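Local structure of orotidine 5'-phosphate decarboxylase (3TFX) at residues Leu63-Ile68 against Lys77-Leu82. The protein probably catalyses the decarboxylation of orotidine 5'-monophosphate to uridine 5'-monophosphate, the last step of de novo UMP synthesis, as a homodimer. Sequence-based numbering, arbitrary orientation.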
loop_
_atom_site.group_PDB
_atom_site.type_symbol
_atom_site.label_atom_id
_atom_site.label_comp_id
_atom_site.label_asym_id
_atom_site.label_seq_id
_atom_site.Cartn_x
_atom_site.Cartn_y
_atom_site.Cartn_z
ATOM N N LEU A 63 -0.797 0.094 6.231
ATOM C CA LEU A 63 -0.570 0.636 4.889
ATOM C C LEU A 63 -0.614 -0.418 3.773
ATOM O O LEU A 63 -0.490 -0.060 2.596
ATOM C CB LEU A 63 0.779 1.354 4.861
ATOM C CG LEU A 63 0.921 2.859 5.106
ATOM C CD1 LEU A 63 -0.269 3.539 5.808
ATOM C CD2 LEU A 63 2.268 3.177 5.794
ATOM N N LYS A 64 -0.764 -1.694 4.144
ATOM C CA LYS A 64 -0.960 -2.818 3.196
ATOM C C LYS A 64 0.031 -2.817 2.017
ATOM O O LYS A 64 -0.367 -2.798 0.844
ATOM C CB LYS A 64 -2.413 -2.884 2.687
ATOM C CG LYS A 64 -3.473 -2.897 3.797
ATOM C CD LYS A 64 -4.856 -3.263 3.267
ATOM C CE LYS A 64 -5.895 -3.336 4.416
ATOM N NZ LYS A 64 -5.942 -2.074 5.253
HETATM N N MSE A 65 1.322 -2.824 2.325
HETATM C CA MSE A 65 2.323 -2.679 1.262
HETATM C C MSE A 65 2.152 -3.776 0.230
HETATM O O MSE A 65 1.947 -4.951 0.586
HETATM C CB MSE A 65 3.731 -2.661 1.833
HETATM C CG MSE A 65 4.065 -1.370 2.562
HETATM SE SE MSE A 65 5.789 -1.496 3.474
HETATM C CE MSE A 65 5.271 -2.807 4.847
ATOM N N HIS A 66 2.173 -3.379 -1.041
ATOM C CA HIS A 66 2.036 -4.321 -2.155
ATOM C C HIS A 66 2.858 -3.850 -3.380
ATOM O O HIS A 66 2.384 -3.063 -4.229
ATOM C CB HIS A 66 0.557 -4.503 -2.494
ATOM C CG HIS A 66 0.278 -5.604 -3.466
ATOM N ND1 HIS A 66 -0.974 -5.820 -3.994
ATOM C CD2 HIS A 66 1.088 -6.528 -4.033
ATOM C CE1 HIS A 66 -0.934 -6.853 -4.815
ATOM N NE2 HIS A 66 0.308 -7.300 -4.857
ATOM N N ASP A 67 4.089 -4.349 -3.454
ATOM C CA ASP A 67 5.068 -3.934 -4.452
ATOM C C ASP A 67 6.083 -5.087 -4.575
ATOM O O ASP A 67 5.903 -6.131 -3.942
ATOM C CB ASP A 67 5.728 -2.614 -4.010
ATOM C CG ASP A 67 6.262 -1.789 -5.186
ATOM O OD1 ASP A 67 6.840 -2.377 -6.112
ATOM O OD2 ASP A 67 6.123 -0.549 -5.181
ATOM N N ILE A 68 7.127 -4.914 -5.384
ATOM C CA ILE A 68 8.144 -5.965 -5.590
ATOM C C ILE A 68 8.963 -6.178 -4.298
ATOM O O ILE A 68 9.063 -5.263 -3.497
ATOM C CB ILE A 68 9.054 -5.678 -6.839
ATOM C CG1 ILE A 68 9.976 -4.473 -6.601
ATOM C CG2 ILE A 68 8.191 -5.444 -8.089
ATOM C CD1 ILE A 68 11.019 -4.271 -7.702
ATOM N N LYS A 77 11.406 -1.552 6.202
ATOM C CA LYS A 77 12.532 -1.047 6.992
ATOM C C LYS A 77 12.296 0.382 7.471
ATOM O O LYS A 77 12.526 0.710 8.639
ATOM C CB LYS A 77 13.809 -1.102 6.171
ATOM C CG LYS A 77 15.076 -0.918 6.965
ATOM C CD LYS A 77 16.242 -0.777 5.998
ATOM C CE LYS A 77 17.475 -0.266 6.693
ATOM N NZ LYS A 77 18.543 0.004 5.676
ATOM N N ALA A 78 11.837 1.225 6.546
ATOM C CA ALA A 78 11.474 2.598 6.861
ATOM C C ALA A 78 10.414 2.657 7.970
ATOM O O ALA A 78 10.513 3.480 8.876
ATOM C CB ALA A 78 10.975 3.307 5.604
ATOM N N LEU A 79 9.413 1.784 7.901
ATOM C CA LEU A 79 8.349 1.765 8.925
ATOM C C LEU A 79 8.809 1.288 10.307
ATOM O O LEU A 79 8.318 1.799 11.314
ATOM C CB LEU A 79 7.111 0.977 8.467
ATOM C CG LEU A 79 6.460 1.452 7.161
ATOM C CD1 LEU A 79 5.165 0.706 6.861
ATOM C CD2 LEU A 79 6.221 2.967 7.186
ATOM N N ALA A 80 9.738 0.331 10.355
ATOM C CA ALA A 80 10.247 -0.171 11.639
ATOM C C ALA A 80 11.056 0.888 12.403
ATOM O O ALA A 80 11.146 0.841 13.630
ATOM C CB ALA A 80 11.045 -1.472 11.458
ATOM N N LYS A 81 11.616 1.859 11.677
ATOM C CA LYS A 81 12.346 2.973 12.298
ATOM C C LYS A 81 11.411 3.860 13.117
ATOM O O LYS A 81 11.851 4.550 14.025
ATOM C CB LYS A 81 13.047 3.826 11.242
ATOM C CG LYS A 81 14.168 3.147 10.469
ATOM C CD LYS A 81 14.724 4.122 9.427
ATOM C CE LYS A 81 15.608 3.425 8.394
ATOM N NZ LYS A 81 15.845 4.288 7.185
ATOM N N LEU A 82 10.118 3.831 12.794
ATOM C CA LEU A 82 9.107 4.672 13.451
ATOM C C LEU A 82 8.648 4.130 14.809
ATOM O O LEU A 82 7.954 4.825 15.558
ATOM C CB LEU A 82 7.892 4.833 12.533
ATOM C CG LEU A 82 7.810 5.910 11.442
ATOM C CD1 LEU A 82 9.164 6.517 11.090
ATOM C CD2 LEU A 82 7.115 5.365 10.206
#
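A small, wholly apolar contact among Leu63, Leu79 and the selenomethionine at Met65 joins the C-terminal end of strand 58-65 to the C-terminal part of helix 69-80, burying 121 Å² in all. Leu79 supplies the helix side alone. Its CD1 methyl fits between the two strand side chains, lying 4.0 Å from Leu63 CD2 and 4.1 Å from Met65 CE. Leu63 and Leu79 meet at a slant, and CD2 of Leu63 also comes within 4.2 Å of Leu79 CD2, so that one methyl touches both branches of the helix leucine. Met65 instead extends to meet Leu79 end to end; the chain, extended at chi2, carries SE to Leu79 CD1, and the bend at chi3 (-68°) turns CE against the same methyl. The strand and helix are the first two elements of a beta-alpha-beta unit of the eight-stranded TIM barrel, and the contact belongs to the layer where helices pack on the outside of the barrel. Strand 86-90, which completes the unit, adds Val89 against Met65 and Thr87 against Leu79, while from the second subunit Met38 packs on Met65 and Tyr42 on Leu79. Between Leu63 and Met65, Lys64, the predicted proton donor, turns away from the helix, and its NZ forms salt bridges with Asp62 of its own chain and Asp67 of the second subunit.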